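Local structure of 16 kDa beta-galactoside-binding lectin (Gallus gallus, 1QMJ) at residues K73-I86 / K96-N108. The protein binds beta-galactosides such as lactose as a homodimeric galectin and may take part in regulating differentiation. Numbering follows the deposited sequence.
Sequences KADFPFQQGDKVEI and KVKVPEVEFEFPN. With BME (beta-mercaptoethanol), chain C.
F104 and P77 approach each other from opposite directions, with P77 CD set against the rim of the phenyl ring, 3.6 Å from F104 CZ and near the ring plane. The carbonyl oxygen of D75 meets the same edge at F104 CE1. K73 slides past the ring in the opposite sense, its CG 3.8 Å from F104 CD1. A bend at chi2 (-60°) carries the lysine chain on to the backbone of strand 103-107, where NZ donates to E105 O (2.8 Å) almost in line with the carbonyl (160°); a water accepting from both K73 NZ and E105 N forms a second link. In the galectin beta-sandwich residues 74-82 lead from one sheet to the other: K73, a predicted galactoside-binding residue, has backbone hydrogen bonding with V57 of the first, and strand 83-90 belongs to the second, at whose edge strands 94-98 and 103-107 form a hairpin. Close to the hairpin turn, the side chains of V102 and P77 cross at about a right angle, and CG2 of the valine is pressed to 3.4 Å from CG of the proline. F78 CZ lies 3.7 Å from V99 CG1, again with the side chains crossing, and the phenyl ring also packs on F44 of the facing sheet. I86 and V97 point the same way, side by side, with I86 CG2 3.7 Å from V97 CG1.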
loop_
_atom_site.group_PDB
_atom_site.type_symbol
_atom_site.label_atom_id
_atom_site.label_comp_id
_atom_site.label_asym_id
_atom_site.label_seq_id
_atom_site.Cartn_x
_atom_site.Cartn_y
_atom_site.Cartn_z
ATOM N N LYS A 73 -26.959 3.219 2.003
ATOM C CA LYS A 73 -26.890 4.642 2.360
ATOM C C LYS A 73 -27.679 5.475 1.346
ATOM O O LYS A 73 -27.834 5.086 0.180
ATOM C CB LYS A 73 -25.436 5.095 2.379
ATOM C CG LYS A 73 -24.618 4.398 3.470
ATOM C CD LYS A 73 -25.153 4.663 4.880
ATOM C CE LYS A 73 -24.337 3.962 5.969
ATOM N NZ LYS A 73 -24.737 4.356 7.328
ATOM N N ALA A 74 -28.152 6.605 1.837
ATOM C CA ALA A 74 -28.965 7.546 1.050
ATOM C C ALA A 74 -28.103 8.466 0.167
ATOM O O ALA A 74 -28.444 8.747 -0.989
ATOM C CB ALA A 74 -29.789 8.431 1.988
ATOM N N ASP A 75 -26.997 8.924 0.721
ATOM C CA ASP A 75 -26.081 9.843 0.008
ATOM C C ASP A 75 -25.107 9.085 -0.898
ATOM O O ASP A 75 -24.615 8.003 -0.551
ATOM C CB ASP A 75 -25.263 10.651 1.010
ATOM C CG ASP A 75 -26.129 11.550 1.886
ATOM O OD1 ASP A 75 -26.630 12.633 1.399
ATOM O OD2 ASP A 75 -26.359 11.224 3.112
ATOM N N PHE A 76 -24.864 9.700 -2.045
ATOM C CA PHE A 76 -23.949 9.173 -3.072
ATOM C C PHE A 76 -23.137 10.336 -3.667
ATOM O O PHE A 76 -23.381 10.760 -4.808
ATOM C CB PHE A 76 -24.745 8.481 -4.178
ATOM C CG PHE A 76 -23.867 7.613 -5.082
ATOM C CD1 PHE A 76 -23.366 6.391 -4.613
ATOM C CD2 PHE A 76 -23.565 8.042 -6.377
ATOM C CE1 PHE A 76 -22.562 5.600 -5.443
ATOM C CE2 PHE A 76 -22.761 7.251 -7.208
ATOM C CZ PHE A 76 -22.260 6.031 -6.740
ATOM N N PRO A 77 -22.188 10.892 -2.890
ATOM C CA PRO A 77 -21.322 11.995 -3.331
ATOM C C PRO A 77 -20.310 11.605 -4.405
ATOM O O PRO A 77 -19.218 12.245 -4.483
ATOM C CB PRO A 77 -20.516 12.355 -2.114
ATOM C CG PRO A 77 -20.903 11.392 -1.000
ATOM C CD PRO A 77 -21.937 10.440 -1.516
ATOM N N PHE A 78 -20.592 10.611 -5.226
ATOM C CA PHE A 78 -19.594 10.188 -6.250
ATOM C C PHE A 78 -20.119 10.295 -7.687
ATOM O O PHE A 78 -21.318 10.161 -7.946
ATOM C CB PHE A 78 -19.183 8.726 -6.030
ATOM C CG PHE A 78 -18.681 8.431 -4.608
ATOM C CD1 PHE A 78 -17.383 8.803 -4.224
ATOM C CD2 PHE A 78 -19.520 7.786 -3.690
ATOM C CE1 PHE A 78 -16.929 8.528 -2.925
ATOM C CE2 PHE A 78 -19.065 7.512 -2.393
ATOM C CZ PHE A 78 -17.771 7.883 -2.011
ATOM N N GLN A 79 -19.161 10.534 -8.571
ATOM C CA GLN A 79 -19.387 10.658 -10.020
ATOM C C GLN A 79 -18.199 10.022 -10.748
ATOM O O GLN A 79 -17.056 10.085 -10.279
ATOM C CB GLN A 79 -19.506 12.135 -10.414
ATOM C CG GLN A 79 -20.749 12.813 -9.829
ATOM C CD GLN A 79 -20.856 14.297 -10.195
ATOM O OE1 GLN A 79 -19.839 14.979 -10.311
ATOM N NE2 GLN A 79 -22.043 14.844 -10.386
ATOM N N GLN A 80 -18.495 9.417 -11.880
ATOM C CA GLN A 80 -17.473 8.747 -12.704
ATOM C C GLN A 80 -16.470 9.776 -13.250
ATOM O O GLN A 80 -16.856 10.866 -13.695
ATOM C CB GLN A 80 -18.128 8.032 -13.888
ATOM C CG GLN A 80 -19.069 6.900 -13.472
ATOM C CD GLN A 80 -19.989 6.450 -14.608
ATOM O OE1 GLN A 80 -20.236 5.255 -14.765
ATOM N NE2 GLN A 80 -20.514 7.346 -15.422
ATOM N N GLY A 81 -15.202 9.380 -13.191
ATOM C CA GLY A 81 -14.065 10.201 -13.670
ATOM C C GLY A 81 -13.625 11.190 -12.591
ATOM O O GLY A 81 -12.822 12.102 -12.842
ATOM N N ASP A 82 -14.160 10.975 -11.420
ATOM C CA ASP A 82 -13.887 11.820 -10.263
ATOM C C ASP A 82 -12.702 11.298 -9.450
ATOM O O ASP A 82 -12.604 10.097 -9.159
ATOM C CB ASP A 82 -15.109 11.850 -9.355
ATOM C CG ASP A 82 -16.045 13.015 -9.657
ATOM O OD1 ASP A 82 -15.976 13.618 -10.796
ATOM O OD2 ASP A 82 -16.900 13.396 -8.773
ATOM N N LYS A 83 -11.838 12.241 -9.116
ATOM C CA LYS A 83 -10.641 11.991 -8.303
ATOM C C LYS A 83 -10.996 12.300 -6.855
ATOM O O LYS A 83 -11.191 13.466 -6.480
ATOM C CB LYS A 83 -9.494 12.892 -8.761
ATOM C CG LYS A 83 -8.886 12.458 -10.096
ATOM C CD LYS A 83 -8.338 13.631 -10.910
ATOM C CE LYS A 83 -8.003 13.253 -12.353
ATOM N NZ LYS A 83 -7.763 14.422 -13.213
ATOM N N VAL A 84 -11.076 11.251 -6.067
ATOM C CA VAL A 84 -11.449 11.377 -4.656
ATOM C C VAL A 84 -10.441 10.711 -3.721
ATOM O O VAL A 84 -9.674 9.825 -4.141
ATOM C CB VAL A 84 -12.810 10.710 -4.423
ATOM C CG1 VAL A 84 -12.785 9.197 -4.659
ATOM C CG2 VAL A 84 -13.333 10.896 -3.000
ATOM N N GLU A 85 -10.522 11.204 -2.487
ATOM C CA GLU A 85 -9.719 10.750 -1.342
ATOM C C GLU A 85 -10.679 10.237 -0.270
ATOM O O GLU A 85 -11.563 10.971 0.202
ATOM C CB GLU A 85 -8.881 11.901 -0.761
ATOM C CG GLU A 85 -8.008 11.453 0.424
ATOM C CD GLU A 85 -7.024 12.526 0.905
ATOM O OE1 GLU A 85 -7.420 13.744 1.062
ATOM O OE2 GLU A 85 -5.796 12.212 1.154
ATOM N N ILE A 86 -10.486 8.992 0.082
ATOM C CA ILE A 86 -11.319 8.314 1.079
ATOM C C ILE A 86 -10.519 8.099 2.369
ATOM O O ILE A 86 -9.458 7.466 2.368
ATOM C CB ILE A 86 -11.769 6.969 0.507
ATOM C CG1 ILE A 86 -12.600 7.127 -0.773
ATOM C CG2 ILE A 86 -12.636 6.164 1.475
ATOM C CD1 ILE A 86 -12.592 5.879 -1.659
ATOM N N LYS A 96 -15.814 4.849 10.405
ATOM C CA LYS A 96 -16.168 6.083 9.716
ATOM C C LYS A 96 -15.409 6.183 8.408
ATOM O O LYS A 96 -14.221 5.857 8.335
ATOM C CB LYS A 96 -15.799 7.299 10.563
ATOM C CG LYS A 96 -16.696 7.509 11.780
ATOM C CD LYS A 96 -16.414 8.845 12.470
ATOM C CE LYS A 96 -17.354 9.143 13.634
ATOM N NZ LYS A 96 -17.207 10.514 14.144
ATOM N N VAL A 97 -16.118 6.626 7.414
ATOM C CA VAL A 97 -15.566 6.830 6.078
ATOM C C VAL A 97 -15.906 8.243 5.656
ATOM O O VAL A 97 -17.080 8.603 5.519
ATOM C CB VAL A 97 -16.170 5.832 5.088
ATOM C CG1 VAL A 97 -15.573 5.953 3.683
ATOM C CG2 VAL A 97 -15.962 4.374 5.502
ATOM N N LYS A 98 -14.887 9.049 5.457
ATOM C CA LYS A 98 -15.120 10.436 5.063
ATOM C C LYS A 98 -14.539 10.776 3.712
ATOM O O LYS A 98 -13.377 10.457 3.413
ATOM C CB LYS A 98 -14.500 11.447 6.040
ATOM C CG LYS A 98 -13.832 10.820 7.255
ATOM C CD LYS A 98 -14.316 11.435 8.575
ATOM C CE LYS A 98 -13.751 12.834 8.842
ATOM N NZ LYS A 98 -13.838 13.227 10.259
ATOM N N VAL A 99 -15.399 11.412 2.970
ATOM C CA VAL A 99 -15.108 11.929 1.651
ATOM C C VAL A 99 -15.374 13.419 1.710
ATOM O O VAL A 99 -15.940 13.907 2.710
ATOM C CB VAL A 99 -15.999 11.283 0.588
ATOM C CG1 VAL A 99 -15.705 9.798 0.375
ATOM C CG2 VAL A 99 -17.489 11.366 0.921
ATOM N N PRO A 100 -14.873 14.230 0.957
ATOM C CA PRO A 100 -15.086 15.670 1.165
ATOM C C PRO A 100 -16.510 16.179 1.481
ATOM O O PRO A 100 -16.671 17.122 2.258
ATOM C CB PRO A 100 -14.516 16.289 -0.115
ATOM C CG PRO A 100 -14.695 15.188 -1.140
ATOM C CD PRO A 100 -14.277 13.969 -0.366
ATOM N N GLU A 101 -17.535 15.529 0.937
ATOM C CA GLU A 101 -18.913 15.976 1.151
ATOM C C GLU A 101 -19.685 15.294 2.278
ATOM O O GLU A 101 -20.430 15.946 3.016
ATOM C CB GLU A 101 -19.728 15.823 -0.142
ATOM C CG GLU A 101 -19.010 16.257 -1.411
ATOM C CD GLU A 101 -18.376 15.094 -2.169
ATOM O OE1 GLU A 101 -17.642 14.287 -1.557
ATOM O OE2 GLU A 101 -18.619 14.995 -3.392
ATOM N N VAL A 102 -19.523 13.981 2.396
ATOM C CA VAL A 102 -20.256 13.212 3.388
ATOM C C VAL A 102 -19.386 12.291 4.236
ATOM O O VAL A 102 -18.313 11.857 3.815
ATOM C CB VAL A 102 -21.314 12.311 2.688
ATOM C CG1 VAL A 102 -22.260 11.711 3.700
ATOM C CG2 VAL A 102 -22.075 13.090 1.642
ATOM N N GLU A 103 -19.858 12.016 5.444
ATOM C CA GLU A 103 -19.190 11.093 6.335
ATOM C C GLU A 103 -20.164 9.931 6.488
ATOM O O GLU A 103 -21.346 10.134 6.790
ATOM C CB GLU A 103 -18.919 11.715 7.697
ATOM C CG GLU A 103 -18.434 10.705 8.728
ATOM C CD GLU A 103 -18.198 11.318 10.090
ATOM O OE1 GLU A 103 -19.179 11.496 10.849
ATOM O OE2 GLU A 103 -17.026 11.620 10.402
ATOM N N PHE A 104 -19.688 8.727 6.199
ATOM C CA PHE A 104 -20.485 7.523 6.309
ATOM C C PHE A 104 -20.070 6.830 7.586
ATOM O O PHE A 104 -18.910 6.887 7.975
ATOM C CB PHE A 104 -20.239 6.613 5.106
ATOM C CG PHE A 104 -20.713 7.194 3.796
ATOM C CD1 PHE A 104 -22.075 7.214 3.480
ATOM C CD2 PHE A 104 -19.804 7.709 2.875
ATOM C CE1 PHE A 104 -22.520 7.737 2.261
ATOM C CE2 PHE A 104 -20.241 8.234 1.651
ATOM C CZ PHE A 104 -21.602 8.248 1.345
ATOM N N GLU A 105 -21.027 6.226 8.271
ATOM C CA GLU A 105 -20.737 5.527 9.507
ATOM C C GLU A 105 -21.295 4.122 9.386
ATOM O O GLU A 105 -22.292 3.911 8.706
ATOM C CB GLU A 105 -21.368 6.266 10.685
ATOM C CG GLU A 105 -20.806 7.666 10.873
ATOM C CD GLU A 105 -21.577 8.485 11.887
ATOM O OE1 GLU A 105 -21.496 8.167 13.093
ATOM O OE2 GLU A 105 -22.258 9.452 11.477
ATOM N N PHE A 106 -20.636 3.161 10.022
ATOM C CA PHE A 106 -21.065 1.770 9.974
ATOM C C PHE A 106 -20.619 1.149 11.291
ATOM O O PHE A 106 -19.476 1.319 11.701
ATOM C CB PHE A 106 -20.397 1.066 8.781
ATOM C CG PHE A 106 -20.921 -0.319 8.507
ATOM C CD1 PHE A 106 -22.196 -0.507 7.984
ATOM C CD2 PHE A 106 -20.130 -1.441 8.753
ATOM C CE1 PHE A 106 -22.674 -1.790 7.710
ATOM C CE2 PHE A 106 -20.600 -2.728 8.481
ATOM C CZ PHE A 106 -21.872 -2.901 7.959
ATOM N N PRO A 107 -21.518 0.433 11.983
ATOM C CA PRO A 107 -21.150 -0.185 13.261
ATOM C C PRO A 107 -20.065 -1.249 13.163
ATOM O O PRO A 107 -20.049 -2.057 12.228
ATOM C CB PRO A 107 -22.472 -0.773 13.747
ATOM C CG PRO A 107 -23.189 -1.082 12.480
ATOM C CD PRO A 107 -22.917 0.136 11.640
ATOM N N ASN A 108 -19.154 -1.230 14.129
ATOM C CA ASN A 108 -18.064 -2.191 14.197
ATOM C C ASN A 108 -18.706 -3.466 14.742
ATOM O O ASN A 108 -18.599 -3.783 15.933
ATOM C CB ASN A 108 -16.966 -1.676 15.143
ATOM C CG ASN A 108 -15.725 -2.569 15.165
ATOM O OD1 ASN A 108 -15.752 -3.716 14.706
ATOM N ND2 ASN A 108 -14.634 -2.041 15.711
HETATM C C1 BME C . -11.967 13.397 3.055
HETATM C C2 BME C . -10.485 13.615 3.364
HETATM O O1 BME C . -12.134 13.268 1.662
HETATM S S2 BME C . -10.035 12.901 4.969
HETATM O O HOH W 1 -23.920 7.151 7.576
#